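Local coordinates for protein Xyn30D (Paenibacillus barcinonensis, PDB 4QB6) that hydrolyses glucuronoxylan as a probable endo-1,4-beta-xylanase, the part described here being its calcium-binding carbohydrate-binding module, which binds glucuronic acid-bearing sugars, at residues Gly64-Trp78 against Thr143-Asp157. Sequence-based numbering, arbitrary orientation. Where two conformers were deposited one is given.
With CA (calcium ion), chain C; CA (calcium ion), chain D; GCU (alpha-D-glucopyranuronic acid), chain B.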
loop_
_atom_site.group_PDB
_atom_site.type_symbol
_atom_site.label_atom_id
_atom_site.label_comp_id
_atom_site.label_asym_id
_atom_site.label_seq_id
_atom_site.Cartn_x
_atom_site.Cartn_y
_atom_site.Cartn_z
ATOM N N GLY A 64 13.013 4.265 -2.597
ATOM C CA GLY A 64 12.287 5.334 -1.952
ATOM C C GLY A 64 10.981 4.850 -1.374
ATOM O O GLY A 64 10.855 3.703 -1.010
ATOM N N TYR A 65 10.037 5.783 -1.293
ATOM C CA TYR A 65 8.684 5.495 -0.831
ATOM C C TYR A 65 7.763 6.424 -1.569
ATOM O O TYR A 65 8.208 7.356 -2.254
ATOM C CB TYR A 65 8.554 5.648 0.700
ATOM C CG TYR A 65 8.953 7.003 1.200
ATOM C CD1 TYR A 65 8.058 8.053 1.233
ATOM C CD2 TYR A 65 10.249 7.254 1.649
ATOM C CE1 TYR A 65 8.429 9.309 1.646
ATOM C CE2 TYR A 65 10.637 8.498 2.084
ATOM C CZ TYR A 65 9.717 9.529 2.089
ATOM O OH TYR A 65 10.138 10.775 2.513
ATOM N N VAL A 66 6.464 6.190 -1.429
ATOM C CA VAL A 66 5.473 7.050 -2.109
ATOM C C VAL A 66 4.795 7.949 -1.092
ATOM O O VAL A 66 4.343 7.479 -0.031
ATOM C CB VAL A 66 4.457 6.212 -2.870
ATOM C CG1 VAL A 66 3.340 7.096 -3.408
ATOM C CG2 VAL A 66 5.148 5.459 -3.988
ATOM N N ASN A 67 4.694 9.225 -1.432
ATOM C CA ASN A 67 3.990 10.201 -0.671
ATOM C C ASN A 67 2.691 10.528 -1.395
ATOM O O ASN A 67 2.720 11.009 -2.538
ATOM C CB ASN A 67 4.895 11.436 -0.552
ATOM C CG ASN A 67 4.261 12.536 0.219
ATOM O OD1 ASN A 67 3.108 12.450 0.581
ATOM N ND2 ASN A 67 4.998 13.609 0.463
ATOM N N PHE A 68 1.540 10.210 -0.804
ATOM C CA PHE A 68 0.244 10.641 -1.364
ATOM C C PHE A 68 0.125 12.136 -1.212
ATOM O O PHE A 68 0.356 12.651 -0.150
ATOM C CB PHE A 68 -0.926 9.987 -0.612
ATOM C CG PHE A 68 -0.999 8.472 -0.678
ATOM C CD1 PHE A 68 -1.737 7.832 -1.676
ATOM C CD2 PHE A 68 -0.406 7.687 0.316
ATOM C CE1 PHE A 68 -1.879 6.471 -1.659
ATOM C CE2 PHE A 68 -0.557 6.312 0.292
ATOM C CZ PHE A 68 -1.272 5.707 -0.699
ATOM N N ASN A 69 -0.286 12.839 -2.256
ATOM C CA ASN A 69 -0.412 14.295 -2.108
ATOM C C ASN A 69 -1.785 14.835 -1.875
ATOM O O ASN A 69 -1.927 15.895 -1.242
ATOM C CB ASN A 69 0.190 14.998 -3.299
ATOM C CG ASN A 69 1.677 14.789 -3.380
ATOM O OD1 ASN A 69 2.169 14.319 -4.381
ATOM N ND2 ASN A 69 2.379 15.050 -2.278
ATOM N N ALA A 70 -2.804 14.147 -2.331
ATOM C CA ALA A 70 -4.182 14.653 -2.241
ATOM C C ALA A 70 -4.940 13.970 -1.132
ATOM O O ALA A 70 -4.824 12.740 -0.916
ATOM C CB ALA A 70 -4.917 14.471 -3.547
ATOM N N TYR A 71 -5.784 14.723 -0.451
ATOM C CA TYR A 71 -6.566 14.175 0.624
ATOM C C TYR A 71 -7.542 13.121 0.136
ATOM O O TYR A 71 -7.826 12.164 0.893
ATOM C CB TYR A 71 -7.288 15.261 1.448
ATOM C CG TYR A 71 -6.408 15.779 2.551
ATOM C CD1 TYR A 71 -5.327 16.605 2.290
ATOM C CD2 TYR A 71 -6.656 15.430 3.869
ATOM C CE1 TYR A 71 -4.517 17.054 3.329
ATOM C CE2 TYR A 71 -5.835 15.858 4.886
ATOM C CZ TYR A 71 -4.785 16.665 4.605
ATOM O OH TYR A 71 -3.983 17.100 5.647
ATOM N N THR A 72 -8.059 13.287 -1.093
ATOM C CA THR A 72 -8.892 12.290 -1.756
ATOM C C THR A 72 -8.383 12.005 -3.139
ATOM O O THR A 72 -7.841 12.879 -3.824
ATOM C CB THR A 72 -10.364 12.726 -1.905
ATOM O OG1 THR A 72 -10.510 13.838 -2.792
ATOM C CG2 THR A 72 -10.882 13.064 -0.618
ATOM N N ASN A 73 -8.557 10.752 -3.543
ATOM C CA ASN A 73 -8.289 10.335 -4.902
ATOM C C ASN A 73 -6.838 10.274 -5.328
ATOM O O ASN A 73 -6.532 10.140 -6.515
ATOM C CB ASN A 73 -9.194 11.080 -5.936
ATOM C CG ASN A 73 -10.641 10.713 -5.776
ATOM O OD1 ASN A 73 -11.528 11.577 -5.927
ATOM N ND2 ASN A 73 -10.901 9.490 -5.448
ATOM N N SER A 74 -5.890 10.332 -4.393
ATOM C CA SER A 74 -4.523 9.932 -4.716
ATOM C C SER A 74 -4.483 8.422 -4.642
ATOM O O SER A 74 -5.256 7.816 -3.910
ATOM C CB SER A 74 -3.466 10.504 -3.775
ATOM O OG SER A 74 -3.267 11.898 -3.908
ATOM N N ALA A 75 -3.589 7.830 -5.401
ATOM C CA ALA A 75 -3.587 6.358 -5.520
ATOM C C ALA A 75 -2.241 5.803 -5.864
ATOM O O ALA A 75 -1.430 6.439 -6.551
ATOM C CB ALA A 75 -4.600 5.890 -6.551
ATOM N N ILE A 76 -2.009 4.575 -5.398
ATOM C CA ILE A 76 -0.936 3.718 -5.868
ATOM C C ILE A 76 -1.558 2.448 -6.403
ATOM O O ILE A 76 -2.353 1.815 -5.698
ATOM C CB ILE A 76 0.025 3.339 -4.709
ATOM C CG1 ILE A 76 0.570 4.559 -4.001
ATOM C CG2 ILE A 76 1.131 2.439 -5.243
ATOM C CD1 ILE A 76 1.316 4.220 -2.714
ATOM N N GLU A 77 -1.234 2.074 -7.640
ATOM C CA GLU A 77 -1.717 0.835 -8.214
ATOM C C GLU A 77 -0.562 -0.057 -8.592
ATOM O O GLU A 77 0.304 0.348 -9.369
ATOM C CB GLU A 77 -2.536 1.132 -9.469
ATOM C CG GLU A 77 -3.128 -0.130 -10.095
ATOM C CD GLU A 77 -3.904 0.073 -11.388
ATOM O OE1 GLU A 77 -3.783 1.141 -12.019
ATOM O OE2 GLU A 77 -4.575 -0.906 -11.824
ATOM N N TRP A 78 -0.518 -1.245 -7.994
ATOM C CA TRP A 78 0.393 -2.313 -8.391
ATOM C C TRP A 78 -0.271 -3.076 -9.506
ATOM O O TRP A 78 -1.380 -3.556 -9.382
ATOM C CB TRP A 78 0.678 -3.233 -7.208
ATOM C CG TRP A 78 1.567 -2.659 -6.171
ATOM C CD1 TRP A 78 2.925 -2.787 -6.107
ATOM C CD2 TRP A 78 1.182 -1.876 -5.032
ATOM N NE1 TRP A 78 3.400 -2.139 -5.009
ATOM C CE2 TRP A 78 2.363 -1.565 -4.333
ATOM C CE3 TRP A 78 -0.038 -1.396 -4.537
ATOM C CZ2 TRP A 78 2.363 -0.843 -3.153
ATOM C CZ3 TRP A 78 -0.042 -0.670 -3.375
ATOM C CH2 TRP A 78 1.160 -0.381 -2.695
ATOM N N THR A 143 -4.011 -7.081 -9.918
ATOM C CA THR A 143 -3.778 -5.672 -9.579
ATOM C C THR A 143 -4.297 -5.385 -8.173
ATOM O O THR A 143 -5.241 -6.032 -7.674
ATOM C CB THR A 143 -4.425 -4.710 -10.568
ATOM O OG1 THR A 143 -5.821 -4.793 -10.465
ATOM C CG2 THR A 143 -4.007 -5.001 -11.992
ATOM N N LEU A 144 -3.689 -4.401 -7.524
ATOM C CA LEU A 144 -4.162 -3.929 -6.219
ATOM C C LEU A 144 -3.916 -2.444 -6.181
ATOM O O LEU A 144 -2.785 -1.993 -6.422
ATOM C CB LEU A 144 -3.401 -4.635 -5.103
ATOM C CG LEU A 144 -3.846 -4.416 -3.665
ATOM C CD1 LEU A 144 -3.524 -5.617 -2.785
ATOM C CD2 LEU A 144 -3.197 -3.168 -3.093
ATOM N N ARG A 145 -4.971 -1.681 -5.879
ATOM C CA ARG A 145 -4.865 -0.239 -5.812
ATOM C C ARG A 145 -5.326 0.231 -4.432
ATOM O O ARG A 145 -6.246 -0.329 -3.809
ATOM C CB ARG A 145 -5.681 0.436 -6.928
ATOM C CG ARG A 145 -5.465 1.939 -6.976
ATOM C CD ARG A 145 -6.004 2.537 -8.240
ATOM N NE ARG A 145 -7.404 2.222 -8.236
ATOM C CZ ARG A 145 -8.418 3.076 -8.254
ATOM N NH1 ARG A 145 -8.218 4.384 -8.301
ATOM N NH2 ARG A 145 -9.647 2.587 -8.249
ATOM N N ILE A 146 -4.634 1.235 -3.929
ATOM C CA ILE A 146 -5.004 1.895 -2.670
ATOM C C ILE A 146 -5.182 3.386 -2.925
ATOM O O ILE A 146 -4.383 3.984 -3.643
ATOM C CB ILE A 146 -3.984 1.574 -1.588
ATOM C CG1 ILE A 146 -2.592 2.174 -1.839
ATOM C CG2 ILE A 146 -3.888 0.074 -1.417
ATOM C CD1 ILE A 146 -1.585 1.817 -0.772
ATOM N N VAL A 147 -6.241 3.946 -2.352
ATOM C CA VAL A 147 -6.727 5.263 -2.756
ATOM C C VAL A 147 -7.098 6.063 -1.530
ATOM O O VAL A 147 -7.807 5.579 -0.651
ATOM C CB VAL A 147 -7.947 5.135 -3.678
ATOM C CG1 VAL A 147 -8.274 6.483 -4.302
ATOM C CG2 VAL A 147 -7.725 4.122 -4.798
ATOM N N THR A 148 -6.701 7.338 -1.491
ATOM C CA THR A 148 -7.119 8.225 -0.410
ATOM C C THR A 148 -8.592 8.629 -0.596
ATOM O O THR A 148 -9.108 8.610 -1.707
ATOM C CB THR A 148 -6.185 9.444 -0.273
ATOM O OG1 THR A 148 -6.326 10.276 -1.421
ATOM C CG2 THR A 148 -4.772 9.041 -0.089
ATOM N N THR A 149 -9.242 8.924 0.529
ATOM C CA THR A 149 -10.700 9.066 0.588
ATOM C C THR A 149 -11.129 10.255 1.414
ATOM O O THR A 149 -12.314 10.382 1.736
ATOM C CB THR A 149 -11.342 7.801 1.202
ATOM O OG1 THR A 149 -10.902 7.671 2.535
ATOM C CG2 THR A 149 -10.993 6.518 0.416
ATOM N N GLY A 150 -10.208 11.109 1.818
ATOM C CA GLY A 150 -10.542 12.307 2.585
ATOM C C GLY A 150 -9.597 12.622 3.702
ATOM O O GLY A 150 -9.621 13.734 4.229
ATOM N N THR A 151 -8.714 11.692 4.076
ATOM C CA THR A 151 -7.755 11.898 5.141
ATOM C C THR A 151 -6.297 11.797 4.653
ATOM O O THR A 151 -5.377 11.734 5.454
ATOM C CB THR A 151 -8.007 10.953 6.339
ATOM O OG1 THR A 151 -8.206 9.607 5.879
ATOM C CG2 THR A 151 -9.246 11.405 7.112
ATOM N N GLU A 152 -6.086 11.873 3.348
ATOM C CA GLU A 152 -4.737 11.751 2.770
ATOM C C GLU A 152 -4.227 10.329 3.076
ATOM O O GLU A 152 -5.029 9.409 3.284
ATOM C CB GLU A 152 -3.824 12.910 3.225
ATOM C CG GLU A 152 -3.013 13.561 2.114
ATOM C CD GLU A 152 -1.515 13.362 2.195
ATOM O OE1 GLU A 152 -1.054 12.232 2.479
ATOM O OE2 GLU A 152 -0.749 14.318 1.940
ATOM N N GLY A 153 -2.925 10.112 3.027
ATOM C CA GLY A 153 -2.431 8.745 3.211
ATOM C C GLY A 153 -1.149 8.683 3.968
ATOM O O GLY A 153 -0.423 9.656 4.072
ATOM N N PRO A 154 -0.793 7.497 4.460
ATOM C CA PRO A 154 0.531 7.296 5.016
ATOM C C PRO A 154 1.587 7.334 3.923
ATOM O O PRO A 154 1.276 7.078 2.767
ATOM C CB PRO A 154 0.425 5.903 5.607
ATOM C CG PRO A 154 -0.509 5.198 4.699
ATOM C CD PRO A 154 -1.525 6.240 4.293
ATOM N N ASN A 155 2.832 7.617 4.262
ATOM C CA ASN A 155 3.889 7.433 3.304
ATOM C C ASN A 155 4.104 5.922 3.139
ATOM O O ASN A 155 4.199 5.196 4.141
ATOM C CB ASN A 155 5.172 8.099 3.734
ATOM C CG ASN A 155 5.124 9.601 3.655
ATOM O OD1 ASN A 155 4.245 10.193 3.035
ATOM N ND2 ASN A 155 6.129 10.233 4.242
ATOM N N MET A 156 4.163 5.415 1.918
ATOM C CA MET A 156 4.054 3.987 1.659
ATOM C C MET A 156 5.339 3.455 1.090
ATOM O O MET A 156 5.800 3.910 0.032
ATOM C CB MET A 156 2.907 3.716 0.681
ATOM C CG MET A 156 2.592 2.244 0.486
ATOM S SD MET A 156 2.111 1.371 1.971
ATOM C CE MET A 156 0.637 2.146 2.437
ATOM N N ASP A 157 5.948 2.493 1.773
ATOM C CA ASP A 157 7.252 1.964 1.350
ATOM C C ASP A 157 7.138 0.790 0.408
ATOM O O ASP A 157 7.799 0.769 -0.636
ATOM C CB ASP A 157 8.070 1.578 2.583
ATOM C CG ASP A 157 9.483 1.189 2.257
ATOM O OD1 ASP A 157 10.006 1.543 1.190
ATOM O OD2 ASP A 157 10.059 0.514 3.129
HETATM CA CA CA C . 1.321 13.041 2.001
HETATM CA CA CA D . 10.274 1.403 -1.050
HETATM C C1 GCU B . 4.988 16.096 5.542
HETATM C C2 GCU B . 5.967 15.011 5.177
HETATM C C3 GCU B . 5.454 14.140 4.052
HETATM C C4 GCU B . 3.996 13.627 4.410
HETATM C C5 GCU B . 3.119 14.834 4.675
HETATM C C6 GCU B . 1.732 14.477 5.020
HETATM O O2 GCU B . 7.269 15.590 4.902
HETATM O O3 GCU B . 6.263 13.002 3.773
HETATM O O4 GCU B . 3.466 12.949 3.251
HETATM O O5 GCU B . 3.714 15.497 5.772
HETATM O O6A GCU B . 1.083 13.778 4.229
HETATM O O6B GCU B . 1.242 14.872 6.070
HETATM O O HOH W 1 1.569 10.617 2.328
HETATM O O HOH W 2 2.032 15.223 1.268
#
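G64 and D157 meet at a calcium ion, which takes the carbonyl oxygen of G64 and both the O and OD1 of D157; E41, E43 and T61 complete this site of the CBM35 beta-sandwich. V66 then pairs with M156 through two nearly straight antiparallel bonds, V66 N to M156 O and M156 N to V66 O, both 2.8 Å, joining 65-68 to 155-157. At N67 the chain reaches the second calcium, at the sugar-binding end of the module. N67 OD1 (2.4 Å from the metal), F68 O and both carboxylate oxygens of E152 bind it, and glucuronate O4 and O6A and two waters fill the remaining places, so the sugar is itself a calcium ligand. N67 ND2 is hydrogen-bonded to E54, which helps hold the amide with OD1 facing the calcium. E152 OE1 also accepts the N-H of G153 on its anti lone pair, which helps fix the carboxylate's rotation. With CG anti to its carbonyl carbon (chi1 -62°), F68 turns its ring inward from the metal; T148 CG2 packs on CD1, while P154 O and I146 CD1 lie at the ring edge. Past it, T148 OG1 donates to A70 O (2.9 Å) and receives the N-H of S74, bridging the loop at A70 and the next strand near its start. E152 CB sits over one face of the Y71 ring, 3.8 Å from its centroid, a CH-pi contact, and Y71 O accepts from both G150 N and E152 N. A beta bulge between T72 and A75 shifts the register before regular antiparallel pairing with 143-149 carries on to W78. A75 and E77 share one face with V147 and R145, whereas I76 and W78 join I146 and L144 on the other, inside the sandwich. There the indole edge of W78 meets I146, CZ3 to CD1 3.9 Å.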